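Long-range contacts in uncharacterized protein (Bacteroides ovatus, PDB 4FXT), which is of unknown function but has a probable transthyretin-like N-terminal beta domain followed by a probable E-set-like C-terminal beta domain: residues A[14-19]-A[97-102]; A[71-76]-A[93-98]. All coordinates share one frame; numbering follows the deposited sequence.

Contact 1. Residues A[14-19]-A[97-102]; sequences AIYDGE and YFFVRN
Tyr16 turns a ring edge onto the face of Phe99 in a T-shaped aromatic pair, the packed half of an interface between the probably transthyretin-like N-terminal domain and the probably E-set-like C-terminal domain. Tyr16 opens the type I' beta turn that runs to Glu19, a hairpin closed by backbone bonds in both directions between these two residues, and the turn faces strand 98-108. Tyr16 CD2 stands over the centre of the Phe99 ring, 3.6 Å from Phe99 CG, with the ring planes 62° apart. Both rings extend CG away from their own backbone N (chi1 175° in Tyr16 and 180° in Phe99), which directs each ring at the other across the domain interface. Glu19 meets the same phenylalanine at its rim, where Glu19 OE1 lies 3.7 Å from Phe99 CZ near the ring plane.

Toward solvent the contact changes from ring packing to charge. The guanidinium of Arg101 holds Asp17 end-on: NH1 and NH2 both donate to the single oxygen OD2, with Arg101 NH1 2.8 Å from Asp17 OD2. Asn119 of strand 111-120 accepts a bond from Arg101 NE, which would limit the rotation of the group. Arg101 NH2 also lies at the edge of the Tyr16 ring, linking the two halves. Glu19 adds a long, purely electrostatic pairing, its OE2 being 4.0 Å from Arg101 NH1 and well out of the guanidinium plane. A water bridges this looser side: it donates to Glu19 OE2, and its oxygen lies 2.7 Å from Asn102 OD1.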
loop_
_atom_site.group_PDB
_atom_site.type_symbol
_atom_site.label_atom_id
_atom_site.label_comp_id
_atom_site.label_asym_id
_atom_site.label_seq_id
_atom_site.Cartn_x
_atom_site.Cartn_y
_atom_site.Cartn_z
ATOM N N ALA A 14 8.776 1.607 -0.133
ATOM C CA ALA A 14 8.434 1.384 1.272
ATOM C C ALA A 14 8.401 -0.117 1.464
ATOM O O ALA A 14 7.635 -0.816 0.771
ATOM C CB ALA A 14 7.126 2.062 1.621
ATOM N N ILE A 15 9.329 -0.636 2.267
ATOM C CA ILE A 15 9.560 -2.077 2.353
ATOM C C ILE A 15 9.297 -2.656 3.740
ATOM O O ILE A 15 9.713 -2.125 4.769
ATOM C CB ILE A 15 11.054 -2.344 1.954
ATOM C CG1 ILE A 15 11.285 -2.074 0.468
ATOM C CG2 ILE A 15 11.538 -3.747 2.295
ATOM C CD1 ILE A 15 10.525 -2.960 -0.505
ATOM N N TYR A 16 8.632 -3.810 3.713
ATOM C CA TYR A 16 8.365 -4.678 4.853
ATOM C C TYR A 16 8.580 -6.087 4.420
ATOM O O TYR A 16 8.017 -6.487 3.395
ATOM C CB TYR A 16 6.972 -4.504 5.465
ATOM C CG TYR A 16 6.709 -5.513 6.564
ATOM C CD1 TYR A 16 7.259 -5.351 7.829
ATOM C CD2 TYR A 16 5.960 -6.663 6.321
ATOM C CE1 TYR A 16 7.043 -6.290 8.840
ATOM C CE2 TYR A 16 5.750 -7.615 7.316
ATOM C CZ TYR A 16 6.281 -7.417 8.583
ATOM O OH TYR A 16 6.062 -8.325 9.592
ATOM N N ASP A 17 9.374 -6.849 5.216
ATOM C CA ASP A 17 9.709 -8.246 4.969
ATOM C C ASP A 17 10.039 -8.389 3.466
ATOM O O ASP A 17 9.427 -9.210 2.764
ATOM C CB ASP A 17 8.560 -9.195 5.443
ATOM C CG ASP A 17 8.847 -10.710 5.439
ATOM O OD1 ASP A 17 10.002 -11.109 5.140
ATOM O OD2 ASP A 17 7.938 -11.483 5.783
ATOM N N GLY A 18 10.918 -7.492 2.992
ATOM C CA GLY A 18 11.428 -7.442 1.623
ATOM C C GLY A 18 10.442 -7.236 0.495
ATOM O O GLY A 18 10.777 -7.472 -0.670
ATOM N N GLU A 19 9.221 -6.819 0.829
ATOM C CA GLU A 19 8.135 -6.583 -0.128
ATOM C C GLU A 19 7.695 -5.136 -0.115
ATOM O O GLU A 19 7.678 -4.501 0.962
ATOM C CB GLU A 19 6.915 -7.477 0.191
ATOM C CG GLU A 19 7.139 -8.965 0.057
ATOM C CD GLU A 19 5.897 -9.831 0.167
ATOM O OE1 GLU A 19 4.797 -9.374 -0.227
ATOM O OE2 GLU A 19 6.050 -11.013 0.548
ATOM N N TYR A 97 0.961 -1.775 10.490
ATOM C CA TYR A 97 0.269 -2.257 11.686
ATOM C C TYR A 97 -0.218 -3.674 11.391
ATOM O O TYR A 97 0.052 -4.620 12.145
ATOM C CB TYR A 97 -0.848 -1.301 12.092
ATOM C CG TYR A 97 -0.318 0.087 12.404
ATOM C CD1 TYR A 97 0.345 0.348 13.598
ATOM C CD2 TYR A 97 -0.499 1.146 11.512
ATOM C CE1 TYR A 97 0.860 1.612 13.878
ATOM C CE2 TYR A 97 -0.008 2.418 11.791
ATOM C CZ TYR A 97 0.666 2.647 12.984
ATOM O OH TYR A 97 1.148 3.891 13.324
ATOM N N PHE A 98 -0.809 -3.822 10.214
ATOM C CA PHE A 98 -1.255 -5.054 9.595
ATOM C C PHE A 98 -0.694 -5.119 8.190
ATOM O O PHE A 98 -0.594 -4.069 7.520
ATOM C CB PHE A 98 -2.783 -5.145 9.601
ATOM C CG PHE A 98 -3.419 -5.351 10.951
ATOM C CD1 PHE A 98 -3.756 -4.268 11.750
ATOM C CD2 PHE A 98 -3.714 -6.624 11.407
ATOM C CE1 PHE A 98 -4.351 -4.455 12.998
ATOM C CE2 PHE A 98 -4.331 -6.813 12.643
ATOM C CZ PHE A 98 -4.630 -5.726 13.438
ATOM N N PHE A 99 -0.277 -6.318 7.757
ATOM C CA PHE A 99 0.307 -6.482 6.428
ATOM C C PHE A 99 -0.480 -7.527 5.626
ATOM O O PHE A 99 -0.902 -8.545 6.183
ATOM C CB PHE A 99 1.792 -6.864 6.544
ATOM C CG PHE A 99 2.530 -7.076 5.236
ATOM C CD1 PHE A 99 2.787 -6.005 4.374
ATOM C CD2 PHE A 99 3.028 -8.322 4.901
ATOM C CE1 PHE A 99 3.475 -6.197 3.167
ATOM C CE2 PHE A 99 3.740 -8.510 3.708
ATOM C CZ PHE A 99 3.964 -7.446 2.849
ATOM N N VAL A 100 -0.712 -7.242 4.327
ATOM C CA VAL A 100 -1.426 -8.161 3.427
ATOM C C VAL A 100 -0.418 -8.831 2.490
ATOM O O VAL A 100 0.265 -8.117 1.745
ATOM C CB VAL A 100 -2.564 -7.469 2.607
ATOM C CG1 VAL A 100 -3.466 -8.526 1.958
ATOM C CG2 VAL A 100 -3.412 -6.557 3.490
ATOM N N ARG A 101 -0.320 -10.175 2.523
ATOM C CA ARG A 101 0.560 -10.905 1.554
ATOM C C ARG A 101 -0.135 -12.121 0.883
ATOM O O ARG A 101 -1.243 -12.543 1.249
ATOM C CB ARG A 101 1.861 -11.425 2.202
ATOM C CG ARG A 101 1.688 -12.672 3.088
ATOM C CD ARG A 101 3.009 -13.044 3.704
ATOM N NE ARG A 101 3.436 -12.065 4.707
ATOM C CZ ARG A 101 4.703 -11.783 4.989
ATOM N NH1 ARG A 101 5.691 -12.333 4.279
ATOM N NH2 ARG A 101 4.997 -10.910 5.949
ATOM N N ASN A 102 0.581 -12.692 -0.101
ATOM C CA ASN A 102 0.252 -13.909 -0.860
ATOM C C ASN A 102 -1.201 -13.820 -1.359
ATOM O O ASN A 102 -2.042 -14.690 -1.106
ATOM C CB ASN A 102 0.492 -15.121 0.019
ATOM C CG ASN A 102 1.865 -15.130 0.725
ATOM O OD1 ASN A 102 2.776 -14.324 0.452
ATOM N ND2 ASN A 102 2.004 -15.973 1.751
HETATM O O HOH W 1 5.109 -13.271 1.221
#

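Contact 2. Residues A[71-76]-A[93-98]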
loop_
_atom_site.group_PDB
_atom_site.type_symbol
_atom_site.label_atom_id
_atom_site.label_comp_id
_atom_site.label_asym_id
_atom_site.label_seq_id
_atom_site.Cartn_x
_atom_site.Cartn_y
_atom_site.Cartn_z
ATOM N N PRO A 71 -0.152 3.892 6.468
ATOM C CA PRO A 71 -0.587 2.784 7.337
ATOM C C PRO A 71 0.581 1.978 7.972
ATOM O O PRO A 71 0.508 0.739 8.121
ATOM C CB PRO A 71 -1.384 1.905 6.392
ATOM C CG PRO A 71 -0.726 2.114 5.049
ATOM C CD PRO A 71 -0.336 3.564 5.038
ATOM N N TRP A 72 1.599 2.690 8.456
ATOM C CA TRP A 72 2.719 2.091 9.157
ATOM C C TRP A 72 3.173 2.993 10.289
ATOM O O TRP A 72 2.743 4.150 10.348
ATOM C CB TRP A 72 3.881 1.800 8.205
ATOM C CG TRP A 72 4.284 2.934 7.307
ATOM C CD1 TRP A 72 4.983 4.057 7.651
ATOM C CD2 TRP A 72 4.154 2.963 5.879
ATOM N NE1 TRP A 72 5.185 4.844 6.539
ATOM C CE2 TRP A 72 4.716 4.178 5.432
ATOM C CE3 TRP A 72 3.580 2.089 4.930
ATOM C CZ2 TRP A 72 4.734 4.535 4.075
ATOM C CZ3 TRP A 72 3.564 2.461 3.596
ATOM C CH2 TRP A 72 4.158 3.659 3.174
ATOM N N GLU A 73 4.033 2.466 11.194
ATOM C CA GLU A 73 4.585 3.248 12.287
ATOM C C GLU A 73 5.345 4.437 11.742
ATOM O O GLU A 73 6.119 4.293 10.789
ATOM C CB GLU A 73 5.485 2.413 13.192
ATOM C CG GLU A 73 4.763 1.383 14.030
ATOM C CD GLU A 73 5.637 0.695 15.060
ATOM O OE1 GLU A 73 6.853 0.514 14.810
ATOM O OE2 GLU A 73 5.093 0.342 16.131
ATOM N N ARG A 74 5.100 5.606 12.349
ATOM C CA ARG A 74 5.690 6.881 11.954
ATOM C C ARG A 74 6.438 7.526 13.152
ATOM O O ARG A 74 5.967 8.539 13.684
ATOM C CB ARG A 74 4.579 7.811 11.410
ATOM C CG ARG A 74 3.955 7.328 10.096
ATOM C CD ARG A 74 2.474 7.644 10.013
ATOM N NE ARG A 74 1.697 6.794 10.913
ATOM C CZ ARG A 74 0.390 6.900 11.122
ATOM N NH1 ARG A 74 -0.312 7.851 10.522
ATOM N NH2 ARG A 74 -0.223 6.077 11.964
ATOM N N PRO A 75 7.623 6.975 13.557
ATOM C CA PRO A 75 8.368 7.592 14.669
ATOM C C PRO A 75 9.063 8.887 14.244
ATOM O O PRO A 75 9.673 8.957 13.167
ATOM C CB PRO A 75 9.388 6.527 15.066
ATOM C CG PRO A 75 9.532 5.649 13.880
ATOM C CD PRO A 75 8.332 5.791 13.014
ATOM N N SER A 76 8.933 9.916 15.095
ATOM C CA SER A 76 9.509 11.253 14.921
ATOM C C SER A 76 11.037 11.211 15.067
ATOM O O SER A 76 11.767 11.789 14.267
ATOM C CB SER A 76 8.916 12.219 15.955
ATOM O OG SER A 76 7.511 12.117 16.133
ATOM N N PRO A 93 12.675 1.035 4.971
ATOM C CA PRO A 93 11.960 0.029 5.758
ATOM C C PRO A 93 10.867 0.701 6.591
ATOM O O PRO A 93 11.084 1.758 7.233
ATOM C CB PRO A 93 13.065 -0.612 6.602
ATOM C CG PRO A 93 14.097 0.431 6.732
ATOM C CD PRO A 93 14.057 1.226 5.468
ATOM N N VAL A 94 9.665 0.143 6.461
ATOM C CA VAL A 94 8.502 0.581 7.203
ATOM C C VAL A 94 8.019 -0.625 8.022
ATOM O O VAL A 94 8.455 -1.763 7.766
ATOM C CB VAL A 94 7.389 1.205 6.318
ATOM C CG1 VAL A 94 7.884 2.462 5.619
ATOM C CG2 VAL A 94 6.797 0.197 5.324
ATOM N N THR A 95 7.162 -0.371 9.037
ATOM C CA THR A 95 6.601 -1.440 9.854
ATOM C C THR A 95 5.054 -1.195 9.857
ATOM O O THR A 95 4.545 -0.378 10.635
ATOM C CB THR A 95 7.271 -1.537 11.269
ATOM O OG1 THR A 95 6.911 -0.421 12.078
ATOM C CG2 THR A 95 8.810 -1.712 11.207
ATOM N N PRO A 96 4.317 -1.865 8.930
ATOM C CA PRO A 96 2.849 -1.716 8.903
ATOM C C PRO A 96 2.191 -2.248 10.180
ATOM O O PRO A 96 2.795 -3.064 10.893
ATOM C CB PRO A 96 2.417 -2.553 7.685
ATOM C CG PRO A 96 3.643 -3.048 7.052
ATOM C CD PRO A 96 4.770 -2.900 7.977
ATOM N N TYR A 97 0.961 -1.775 10.490
ATOM C CA TYR A 97 0.269 -2.257 11.686
ATOM C C TYR A 97 -0.218 -3.674 11.391
ATOM O O TYR A 97 0.052 -4.620 12.145
ATOM C CB TYR A 97 -0.848 -1.301 12.092
ATOM C CG TYR A 97 -0.318 0.087 12.404
ATOM C CD1 TYR A 97 0.345 0.348 13.598
ATOM C CD2 TYR A 97 -0.499 1.146 11.512
ATOM C CE1 TYR A 97 0.860 1.612 13.878
ATOM C CE2 TYR A 97 -0.008 2.418 11.791
ATOM C CZ TYR A 97 0.666 2.647 12.984
ATOM O OH TYR A 97 1.148 3.891 13.324
ATOM N N PHE A 98 -0.809 -3.822 10.214
ATOM C CA PHE A 98 -1.255 -5.054 9.595
ATOM C C PHE A 98 -0.694 -5.119 8.190
ATOM O O PHE A 98 -0.594 -4.069 7.520
ATOM C CB PHE A 98 -2.783 -5.145 9.601
ATOM C CG PHE A 98 -3.419 -5.351 10.951
ATOM C CD1 PHE A 98 -3.756 -4.268 11.750
ATOM C CD2 PHE A 98 -3.714 -6.624 11.407
ATOM C CE1 PHE A 98 -4.351 -4.455 12.998
ATOM C CE2 PHE A 98 -4.331 -6.813 12.643
ATOM C CZ PHE A 98 -4.630 -5.726 13.438
HETATM O O HOH W 2 3.882 5.341 14.912
#
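With CG lodged between its backbone N and carbonyl carbon (chi1 49°), Trp72 lays its indole against Val94, while Tyr97, whose CG lies anti to the carbonyl carbon (chi1 -60°), carries its hydroxyl to Arg74. Segment 71-76 is the loop between strands 60-68 and 79-84; 93-98 is the connection from strand 88-93 into strand 98-108, where the chain passes to the C-terminal domain. A single beta bridge pairs Trp72 with Pro96. Glu73 N donates to Thr95 O at 2.9 Å in a nearly straight bond, and a weak bond runs from Tyr97 N to Pro71 O.

Val94 CG1 sits over the five-membered ring of Trp72, 3.6 Å from the centroid and close to the ring normal, a CH-pi contact. Pro71 CD lies near the rim of the opposite face, so the indole has Val94 on one side and its own neighbour Pro71 on the other. Ala14 of strand 7-16 and Ile47 also pack on Trp72, while Phe30 of strand 28-33 touches Val94, placing the apolar part within the beta domain.

On the polar side, Thr95 OG1 donates to Glu73 OE1 at 2.9 Å, arriving above the carboxylate plane. Arg74 bends at chi2 and chi3 to bring NH2 to Tyr97 OH, 2.9 Å away; the oxygen lies in the guanidinium plane, and the ring is turned 71° from that plane. Arg74 NE makes a weak bond to Trp72 O, and Gly68 O takes NH1. Directional bonds thus tie the phenol to the loop, and the arginine's positive charge would be expected to polarise the Tyr97 hydroxyl.

How the contacts relate
The largely buried contact 2 joins a loop of the N-terminal domain to the chain that leads out of it, whereas contact 1 is more exposed and spans the two domains. Both use the chain leading from strand 88-93 into strand 98-108, sharing Tyr97 and Phe98, although neither residue takes part in contact 1. Strand 7-16 connects the sites directly: Ile15 O is 2.8 Å from Val94 N, a probable hydrogen bond, and Tyr16 packs on Pro96. Their chemistry follows their place in the fold. Backbone bonds and an enclosed indole dominate at 71-76/93-98, where arginine meets a tyrosine hydroxyl; at 14-19/97-102 arginine instead meets carboxylates beside an aromatic pair.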